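Local coordinates for hydrogen peroxide-inducible genes activator (Corynebacterium glutamicum, PDB 6G1D), which senses hydrogen peroxide and, as a LysR-type transcription factor, probably switches peroxide-inducible genes on through its helix-turn-helix DNA-binding domain, at residues P162-I167 against V285-S290; L102-I107 against I150-M155; P183-Q188 against G266-N271. The protein carries 1 engineered substitution. All coordinates share one frame; numbering follows the deposited sequence. Where two conformers were deposited one is given.

Contact 1: residues P162-I167 against V285-S290; sequences PGMKEI and VYRSSS
The first torsion of Tyr286 (chi1 66°) stands CG between its own backbone N and carbonyl carbon and swings the ring under Lys165 CB, while that of Lys165 (chi1 -69°), with bends further along the chain, takes CD and NZ to the hydroxyl. The two side chains share one face of the sheet, and Lys165 CB sits over the phenol ring, 3.9 Å from the Tyr286 centroid and 22° off the ring normal, a CH-pi contact offset toward the rim. Lys165 CD lies 3.4 Å from Tyr286 OH; the bond from NZ to that hydroxyl is weak. Ile167 comes up at the ring edge, its CD1 3.8 Å from Tyr286 CE1. Val285 lies on the opposite face from Tyr286, and Met164 CB, though its side chain leads away from the 285-290 segment, touches Val285 CG1 at 3.7 Å.

Backbone bonds hold the antiparallel pair together. Lys165 and Tyr286 form a hydrogen-bonded pair, with Lys165 N to Tyr286 O at 2.7 Å and Tyr286 N to Lys165 O at 3.0 Å. Past the strand end, Ser288 N reaches Gly163 O at 2.9 Å. This tethers the start of the Arg287-Ser290 type I turn to the loop entering strand 164-179.

Helix 293-316 lies on the Tyr286 side, where Phe296 makes an edge-to-face contact with the tyrosine ring. Helix 138-147 touches Met164 and Val285 through Leu145, and strand 152-156 continues the sheet beyond Val285.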
loop_
_atom_site.group_PDB
_atom_site.type_symbol
_atom_site.label_atom_id
_atom_site.label_comp_id
_atom_site.label_asym_id
_atom_site.label_seq_id
_atom_site.Cartn_x
_atom_site.Cartn_y
_atom_site.Cartn_z
ATOM N N PRO B 162 2.224 12.844 23.254
ATOM C CA PRO B 162 1.991 13.994 24.123
ATOM C C PRO B 162 0.579 14.394 24.515
ATOM O O PRO B 162 0.425 14.912 25.664
ATOM C CB PRO B 162 2.709 15.143 23.378
ATOM C CG PRO B 162 2.659 14.731 21.966
ATOM C CD PRO B 162 2.979 13.241 22.056
ATOM N N GLY B 163 -0.443 14.270 23.676
ATOM C CA GLY B 163 -1.784 14.727 24.124
ATOM C C GLY B 163 -2.622 13.713 24.923
ATOM O O GLY B 163 -3.845 13.770 24.829
ATOM N N MET B 164 -2.023 12.624 25.391
ATOM C CA MET B 164 -2.774 11.448 25.832
ATOM C C MET B 164 -2.694 11.257 27.335
ATOM O O MET B 164 -1.724 11.649 27.954
ATOM C CB MET B 164 -2.239 10.193 25.132
ATOM C CG MET B 164 -2.281 10.241 23.617
ATOM S SD MET B 164 -3.876 10.572 22.917
ATOM C CE MET B 164 -3.475 10.437 21.177
ATOM N N LYS B 165 -3.744 10.680 27.922
ATOM C CA LYS B 165 -3.675 10.143 29.284
ATOM C C LYS B 165 -3.557 8.621 29.196
ATOM O O LYS B 165 -4.049 8.011 28.266
ATOM C CB LYS B 165 -4.902 10.503 30.119
ATOM C CG LYS B 165 -5.021 11.985 30.472
ATOM C CD LYS B 165 -5.878 12.245 31.696
ATOM C CE LYS B 165 -6.732 13.523 31.595
ATOM N NZ LYS B 165 -8.015 13.331 32.337
ATOM N N GLU B 166 -2.942 8.030 30.209
ATOM C CA GLU B 166 -2.689 6.607 30.278
ATOM C C GLU B 166 -3.245 6.054 31.585
ATOM O O GLU B 166 -2.953 6.603 32.654
ATOM C CB GLU B 166 -1.181 6.372 30.258
ATOM C CG GLU B 166 -0.503 6.901 29.009
ATOM C CD GLU B 166 0.976 6.660 28.955
ATOM O OE1 GLU B 166 1.597 6.400 30.005
ATOM O OE2 GLU B 166 1.504 6.727 27.838
ATOM N N ILE B 167 -4.033 4.986 31.500
ATOM C CA ILE B 167 -4.481 4.262 32.683
ATOM C C ILE B 167 -3.715 2.931 32.697
ATOM O O ILE B 167 -3.942 2.117 31.809
ATOM C CB ILE B 167 -5.998 3.967 32.671
ATOM C CG1 ILE B 167 -6.810 5.246 32.508
ATOM C CG2 ILE B 167 -6.396 3.331 34.001
ATOM C CD1 ILE B 167 -8.286 5.004 32.235
ATOM N N VAL B 285 -5.154 4.013 26.751
ATOM C CA VAL B 285 -4.706 5.341 26.341
ATOM C C VAL B 285 -5.898 6.080 25.744
ATOM O O VAL B 285 -6.653 5.496 24.952
ATOM C CB VAL B 285 -3.534 5.238 25.320
ATOM C CG1 VAL B 285 -3.032 6.618 24.922
ATOM C CG2 VAL B 285 -2.388 4.464 25.910
ATOM N N TYR B 286 -6.054 7.356 26.119
ATOM C CA TYR B 286 -7.075 8.226 25.530
ATOM C C TYR B 286 -6.673 9.708 25.487
ATOM O O TYR B 286 -5.712 10.112 26.124
ATOM C CB TYR B 286 -8.374 8.063 26.294
ATOM C CG TYR B 286 -8.352 8.556 27.732
ATOM C CD1 TYR B 286 -8.048 7.705 28.775
ATOM C CD2 TYR B 286 -8.707 9.856 28.046
ATOM C CE1 TYR B 286 -8.029 8.142 30.087
ATOM C CE2 TYR B 286 -8.737 10.301 29.353
ATOM C CZ TYR B 286 -8.396 9.445 30.370
ATOM O OH TYR B 286 -8.404 9.926 31.658
ATOM N N ARG B 287 -7.419 10.509 24.727
ATOM C CA ARG B 287 -7.111 11.952 24.562
ATOM C C ARG B 287 -7.316 12.682 25.878
ATOM O O ARG B 287 -8.376 12.552 26.480
ATOM C CB ARG B 287 -8.017 12.599 23.536
ATOM C CG ARG B 287 -7.816 12.114 22.114
ATOM C CD ARG B 287 -8.802 12.807 21.163
ATOM N NE ARG B 287 -10.198 12.468 21.410
ATOM C CZ ARG B 287 -10.793 11.306 21.091
ATOM N NH1 ARG B 287 -10.114 10.332 20.448
ATOM N NH2 ARG B 287 -12.081 11.121 21.391
ATOM N N SER B 288 -6.316 13.433 26.343
ATOM C CA SER B 288 -6.431 14.144 27.622
ATOM C C SER B 288 -7.510 15.245 27.608
ATOM O O SER B 288 -7.985 15.661 28.659
ATOM C CB SER B 288 -5.062 14.707 28.048
ATOM O OG SER B 288 -4.559 15.590 27.059
ATOM N N SER B 289 -7.917 15.682 26.418
ATOM C CA SER B 289 -9.050 16.586 26.277
ATOM C C SER B 289 -10.411 15.903 26.523
ATOM O O SER B 289 -11.399 16.582 26.673
ATOM C CB SER B 289 -9.060 17.185 24.866
ATOM O OG SER B 289 -9.148 16.143 23.894
ATOM N N SER B 290 -10.474 14.574 26.528
ATOM C CA SER B 290 -11.738 13.881 26.691
ATOM C C SER B 290 -12.381 14.203 28.043
ATOM O O SER B 290 -11.693 14.395 29.050
ATOM C CB SER B 290 -11.543 12.357 26.572
ATOM O OG SER B 290 -12.753 11.649 26.767
#

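Contact 2: residues L102-I107 against I150-M155; sequences LTVGII and IDVAMM
Thr103 O is gripped by two successive backbone N-H groups, Asp151 N at 3.0 Å and, more weakly, Val152 N at 3.4 Å. Asp151 answers with its side chain: Thr103 N sends a nearly straight bond (176°) to Asp151 OD1 at 3.0 Å, met on the anti side and 23° out of the carboxylate plane. A chi1 of -62° sets the aspartate CG beside its backbone N, which carries OD1 to Thr103 N; with Asp151 N on Thr103 O, one residue engages both peptide polar atoms of Thr103. Beyond it the parallel strands pair regularly through Gly105, whose N bonds Val152 O and whose O accepts Met154 N, each at 2.8 Å.

Gly105 has no side chain on the face it shares with Ala153, and Ile150 CD1 comes to 3.9 Å from Gly105 CA. Val104 and Val152 share the other face, toward Phe296 and Phe299 of helix 293-316, while Ile107 CG2 meets Met155 CB at 3.7 Å.

The chemistry is that of the buried parallel core of an alpha/beta, periplasmic-binding-protein-like domain: strand peptide groups pair largely with each other, apolar side chains line both faces, and a carboxylate appears to stand in for a backbone acceptor where the pairing begins.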
loop_
_atom_site.group_PDB
_atom_site.type_symbol
_atom_site.label_atom_id
_atom_site.label_comp_id
_atom_site.label_asym_id
_atom_site.label_seq_id
_atom_site.Cartn_x
_atom_site.Cartn_y
_atom_site.Cartn_z
ATOM N N LEU B 102 -18.742 2.622 21.688
ATOM C CA LEU B 102 -17.402 2.837 22.186
ATOM C C LEU B 102 -16.517 2.120 21.192
ATOM O O LEU B 102 -16.660 0.925 21.008
ATOM C CB LEU B 102 -17.240 2.229 23.579
ATOM C CG LEU B 102 -15.870 2.406 24.243
ATOM C CD1 LEU B 102 -15.627 3.874 24.585
ATOM C CD2 LEU B 102 -15.749 1.516 25.469
ATOM N N THR B 103 -15.606 2.841 20.565
ATOM C CA THR B 103 -14.664 2.240 19.655
ATOM C C THR B 103 -13.348 2.059 20.390
ATOM O O THR B 103 -12.739 3.033 20.863
ATOM C CB THR B 103 -14.518 3.101 18.406
ATOM O OG1 THR B 103 -15.802 3.219 17.821
ATOM C CG2 THR B 103 -13.556 2.414 17.382
ATOM N N VAL B 104 -12.897 0.809 20.467
ATOM C CA VAL B 104 -11.708 0.437 21.217
ATOM C C VAL B 104 -10.651 -0.062 20.231
ATOM O O VAL B 104 -10.885 -0.981 19.466
ATOM C CB VAL B 104 -12.054 -0.669 22.233
ATOM C CG1 VAL B 104 -10.849 -1.043 23.058
ATOM C CG2 VAL B 104 -13.156 -0.187 23.183
ATOM N N GLY B 105 -9.500 0.590 20.238
ATOM C CA GLY B 105 -8.341 0.147 19.474
ATOM C C GLY B 105 -7.571 -0.823 20.360
ATOM O O GLY B 105 -7.439 -0.589 21.560
ATOM N N ILE B 106 -7.084 -1.922 19.776
ATOM C CA ILE B 106 -6.252 -2.857 20.533
ATOM C C ILE B 106 -5.122 -3.368 19.660
ATOM O O ILE B 106 -5.351 -3.704 18.509
ATOM C CB ILE B 106 -7.042 -4.074 21.036
ATOM C CG1 ILE B 106 -8.369 -3.668 21.685
ATOM C CG2 ILE B 106 -6.199 -4.891 22.004
ATOM C CD1 ILE B 106 -9.262 -4.840 22.110
ATOM N N ILE B 107 -3.928 -3.461 20.249
ATOM C CA ILE B 107 -2.765 -4.021 19.565
ATOM C C ILE B 107 -2.946 -5.529 19.243
ATOM O O ILE B 107 -3.611 -6.260 20.004
ATOM C CB ILE B 107 -1.458 -3.770 20.342
ATOM C CG1 ILE B 107 -1.473 -4.425 21.725
ATOM C CG2 ILE B 107 -1.183 -2.271 20.475
ATOM C CD1 ILE B 107 -0.141 -4.371 22.425
ATOM N N ILE B 150 -10.994 6.493 16.939
ATOM C CA ILE B 150 -11.263 5.609 18.074
ATOM C C ILE B 150 -11.296 6.430 19.349
ATOM O O ILE B 150 -10.742 7.529 19.401
ATOM C CB ILE B 150 -10.249 4.450 18.196
ATOM C CG1 ILE B 150 -8.878 4.956 18.640
ATOM C CG2 ILE B 150 -10.138 3.685 16.876
ATOM C CD1 ILE B 150 -7.757 3.936 18.605
ATOM N N ASP B 151 -11.920 5.868 20.377
ATOM C CA ASP B 151 -12.093 6.535 21.679
ATOM C C ASP B 151 -10.975 6.224 22.670
ATOM O O ASP B 151 -10.481 7.107 23.402
ATOM C CB ASP B 151 -13.451 6.138 22.283
ATOM C CG ASP B 151 -14.660 6.606 21.388
ATOM O OD1 ASP B 151 -15.553 5.742 21.165
ATOM O OD2 ASP B 151 -14.827 7.821 20.973
ATOM N N VAL B 152 -10.587 4.952 22.711
ATOM C CA VAL B 152 -9.529 4.502 23.610
ATOM C C VAL B 152 -8.665 3.479 22.865
ATOM O O VAL B 152 -9.123 2.870 21.905
ATOM C CB VAL B 152 -10.071 3.867 24.903
ATOM C CG1 VAL B 152 -10.755 4.879 25.754
ATOM C CG2 VAL B 152 -11.006 2.713 24.616
ATOM N N ALA B 153 -7.429 3.305 23.324
ATOM C CA ALA B 153 -6.551 2.305 22.756
ATOM C C ALA B 153 -5.878 1.514 23.870
ATOM O O ALA B 153 -5.326 2.093 24.804
ATOM C CB ALA B 153 -5.534 2.969 21.865
ATOM N N MET B 154 -5.843 0.224 23.696
ATOM C CA MET B 154 -5.183 -0.645 24.605
ATOM C C MET B 154 -3.837 -1.032 24.004
ATOM O O MET B 154 -3.795 -1.669 23.028
ATOM C CB MET B 154 -6.052 -1.853 24.856
ATOM C CG MET B 154 -5.511 -2.832 25.855
ATOM S SD MET B 154 -6.579 -4.247 26.124
ATOM C CE MET B 154 -5.412 -5.357 26.711
ATOM N N MET B 155 -2.752 -0.599 24.591
ATOM C CA MET B 155 -1.418 -0.858 24.079
ATOM C C MET B 155 -0.439 -0.979 25.214
ATOM O O MET B 155 -0.777 -0.691 26.369
ATOM C CB MET B 155 -0.996 0.302 23.144
ATOM C CG MET B 155 -0.778 1.616 23.856
ATOM S SD MET B 155 -0.663 2.991 22.656
ATOM C CE MET B 155 -2.413 3.303 22.612
#

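Contact 3: residues P183-Q188 against G266-N271; sequences PFAGRQ and GLATAN
Backbone hydrogen bonds carry the first part of the contact, joining the Phe184-Arg187 turn to strand 267-270. Gly186 N donates to Thr269 O at 2.8 Å, and Asn271 N donates to Arg187 O at 2.8 Å, in the carbonyl plane. The turn is type II, closed by Arg187 N on Phe184 O, with Gly186 at the positive phi that such a turn calls for.

Amide chemistry comes next. Gln188 bends at chi2 (-56°), which folds its carboxamide back beside that of Asn271; the two side chains run side by side, pointing the same way, with their planes 58° apart. Asn271 ND2 donates to Gln188 OE1 at 2.9 Å; the donor lies in the carbonyl plane of Gln188, on a lone pair of OE1, and OE1 lies close to the amide plane of Asn271. The nitrogen of the glutamine works on its own chain: Gln188 NE2 reaches back to Gly186 O at 3.0 Å, but from above that carbonyl plane (68° out of it). The same NE2 donates to a water 2.9 Å away, and that water lies 2.7 Å from Thr269 OG1, bridging glutamine to strand. Asn271 ND2 also has a weak bond to Thr320 O, while the guanidinium of Arg187 turns away to a salt bridge with Asp189.

Apolar contact is slight. Ala185 CB and Ala268 CB meet at 3.7 Å, and the methyl of Ala270 lies against the carbonyl oxygens of Phe184 and Arg187.

Taken together, the contact is chiefly polar: two backbone hydrogen bonds fix the turn against the strand, while the Gln188 carboxamide, held at both its oxygen and its nitrogen, is fixed in rotation and ties the turn, the water and Asn271 into one network.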
loop_
_atom_site.group_PDB
_atom_site.type_symbol
_atom_site.label_atom_id
_atom_site.label_comp_id
_atom_site.label_asym_id
_atom_site.label_seq_id
_atom_site.Cartn_x
_atom_site.Cartn_y
_atom_site.Cartn_z
ATOM N N PRO B 183 16.207 -28.094 23.803
ATOM C CA PRO B 183 16.701 -28.400 25.167
ATOM C C PRO B 183 16.107 -27.613 26.353
ATOM O O PRO B 183 16.165 -28.059 27.485
ATOM C CB PRO B 183 18.212 -28.147 25.037
ATOM C CG PRO B 183 18.387 -27.329 23.766
ATOM C CD PRO B 183 17.308 -27.849 22.860
ATOM N N PHE B 184 15.594 -26.424 26.104
ATOM C CA PHE B 184 14.880 -25.631 27.118
ATOM C C PHE B 184 13.442 -26.055 27.381
ATOM O O PHE B 184 12.894 -25.592 28.352
ATOM C CB PHE B 184 14.887 -24.132 26.798
ATOM C CG PHE B 184 16.256 -23.498 26.727
ATOM C CD1 PHE B 184 17.409 -24.143 27.216
ATOM C CD2 PHE B 184 16.384 -22.207 26.233
ATOM C CE1 PHE B 184 18.638 -23.529 27.160
ATOM C CE2 PHE B 184 17.629 -21.586 26.209
ATOM C CZ PHE B 184 18.757 -22.276 26.624
ATOM N N ALA B 185 12.874 -26.944 26.577
ATOM C CA ALA B 185 11.538 -27.477 26.848
ATOM C C ALA B 185 11.268 -27.778 28.336
ATOM O O ALA B 185 11.968 -28.525 28.948
ATOM C CB ALA B 185 11.296 -28.699 25.993
ATOM N N GLY B 186 10.270 -27.089 28.912
ATOM C CA GLY B 186 9.834 -27.280 30.271
ATOM C C GLY B 186 10.687 -26.657 31.365
ATOM O O GLY B 186 10.298 -26.670 32.507
ATOM N N ARG B 187 11.824 -26.082 31.046
ATOM C CA ARG B 187 12.658 -25.446 32.072
ATOM C C ARG B 187 12.005 -24.173 32.620
ATOM O O ARG B 187 11.406 -23.397 31.865
ATOM C CB ARG B 187 14.039 -25.099 31.491
ATOM C CG ARG B 187 14.810 -26.356 31.174
ATOM C CD ARG B 187 16.271 -26.089 30.910
ATOM N NE ARG B 187 16.874 -25.309 31.966
ATOM C CZ ARG B 187 18.012 -24.630 31.833
ATOM N NH1 ARG B 187 18.716 -24.679 30.697
ATOM N NH2 ARG B 187 18.454 -23.902 32.854
ATOM N N GLN B 188 12.119 -24.001 33.943
ATOM C CA GLN B 188 11.487 -22.913 34.667
ATOM C C GLN B 188 12.501 -21.990 35.346
ATOM O O GLN B 188 12.110 -21.096 36.120
ATOM C CB GLN B 188 10.517 -23.498 35.709
ATOM C CG GLN B 188 9.428 -24.396 35.114
ATOM C CD GLN B 188 8.595 -23.729 34.050
ATOM O OE1 GLN B 188 8.201 -22.582 34.201
ATOM N NE2 GLN B 188 8.312 -24.444 32.962
ATOM N N GLY B 266 3.605 -30.099 18.982
ATOM C CA GLY B 266 4.961 -29.768 18.582
ATOM C C GLY B 266 5.601 -28.565 19.240
ATOM O O GLY B 266 6.738 -28.202 18.860
ATOM N N LEU B 267 4.907 -27.949 20.208
ATOM C CA LEU B 267 5.451 -26.828 20.963
ATOM C C LEU B 267 5.728 -27.211 22.390
ATOM O O LEU B 267 5.052 -28.058 22.928
ATOM C CB LEU B 267 4.484 -25.658 20.950
ATOM C CG LEU B 267 4.233 -25.010 19.594
ATOM C CD1 LEU B 267 3.282 -23.846 19.748
ATOM C CD2 LEU B 267 5.515 -24.497 18.993
ATOM N N ALA B 268 6.722 -26.576 23.003
ATOM C CA ALA B 268 6.911 -26.621 24.442
ATOM C C ALA B 268 7.195 -25.221 24.924
ATOM O O ALA B 268 7.403 -24.324 24.107
ATOM C CB ALA B 268 8.036 -27.550 24.811
ATOM N N THR B 269 7.188 -25.020 26.234
ATOM C CA THR B 269 7.407 -23.715 26.829
ATOM C C THR B 269 8.462 -23.774 27.905
ATOM O O THR B 269 8.757 -24.830 28.437
ATOM C CB THR B 269 6.103 -23.170 27.489
ATOM O OG1 THR B 269 5.622 -24.105 28.458
ATOM C CG2 THR B 269 5.023 -22.892 26.436
ATOM N N ALA B 270 8.966 -22.607 28.266
ATOM C CA ALA B 270 9.939 -22.441 29.324
ATOM C C ALA B 270 9.799 -21.067 29.938
ATOM O O ALA B 270 9.270 -20.153 29.306
ATOM C CB ALA B 270 11.331 -22.557 28.747
ATOM N N ASN B 271 10.330 -20.899 31.147
ATOM C CA ASN B 271 10.318 -19.591 31.791
ATOM C C ASN B 271 11.650 -19.219 32.382
ATOM O O ASN B 271 12.449 -20.080 32.745
ATOM C CB ASN B 271 9.263 -19.549 32.907
ATOM C CG ASN B 271 7.854 -19.447 32.363
ATOM O OD1 ASN B 271 7.485 -18.410 31.803
ATOM N ND2 ASN B 271 7.077 -20.522 32.491
HETATM O O HOH W 1 6.325 -23.540 30.985
#

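All three contacts reach one mixed sheet of the LysR substrate-binding region; in contact 3 only 266-271 supplies a strand, its partner being a loop. Contacts 1 and 2 are neighbours, their centres about 12 Å apart: Val285 N meets Ala153 O at 2.7 Å, probably a hydrogen bond, and Arg287 NH1 probably bonds Ile150 O. Contact 3 uses the far beginning of strand 267-287, about 39 Å between centres from contact 1 and about 33 Å from contact 2, and is nested in the chain loop that contact 1 closes. A sulfate, probably from the crystallisation liquor, lies about 3 Å from the Ile107 side chain between nearest atoms; it may mark a pocket.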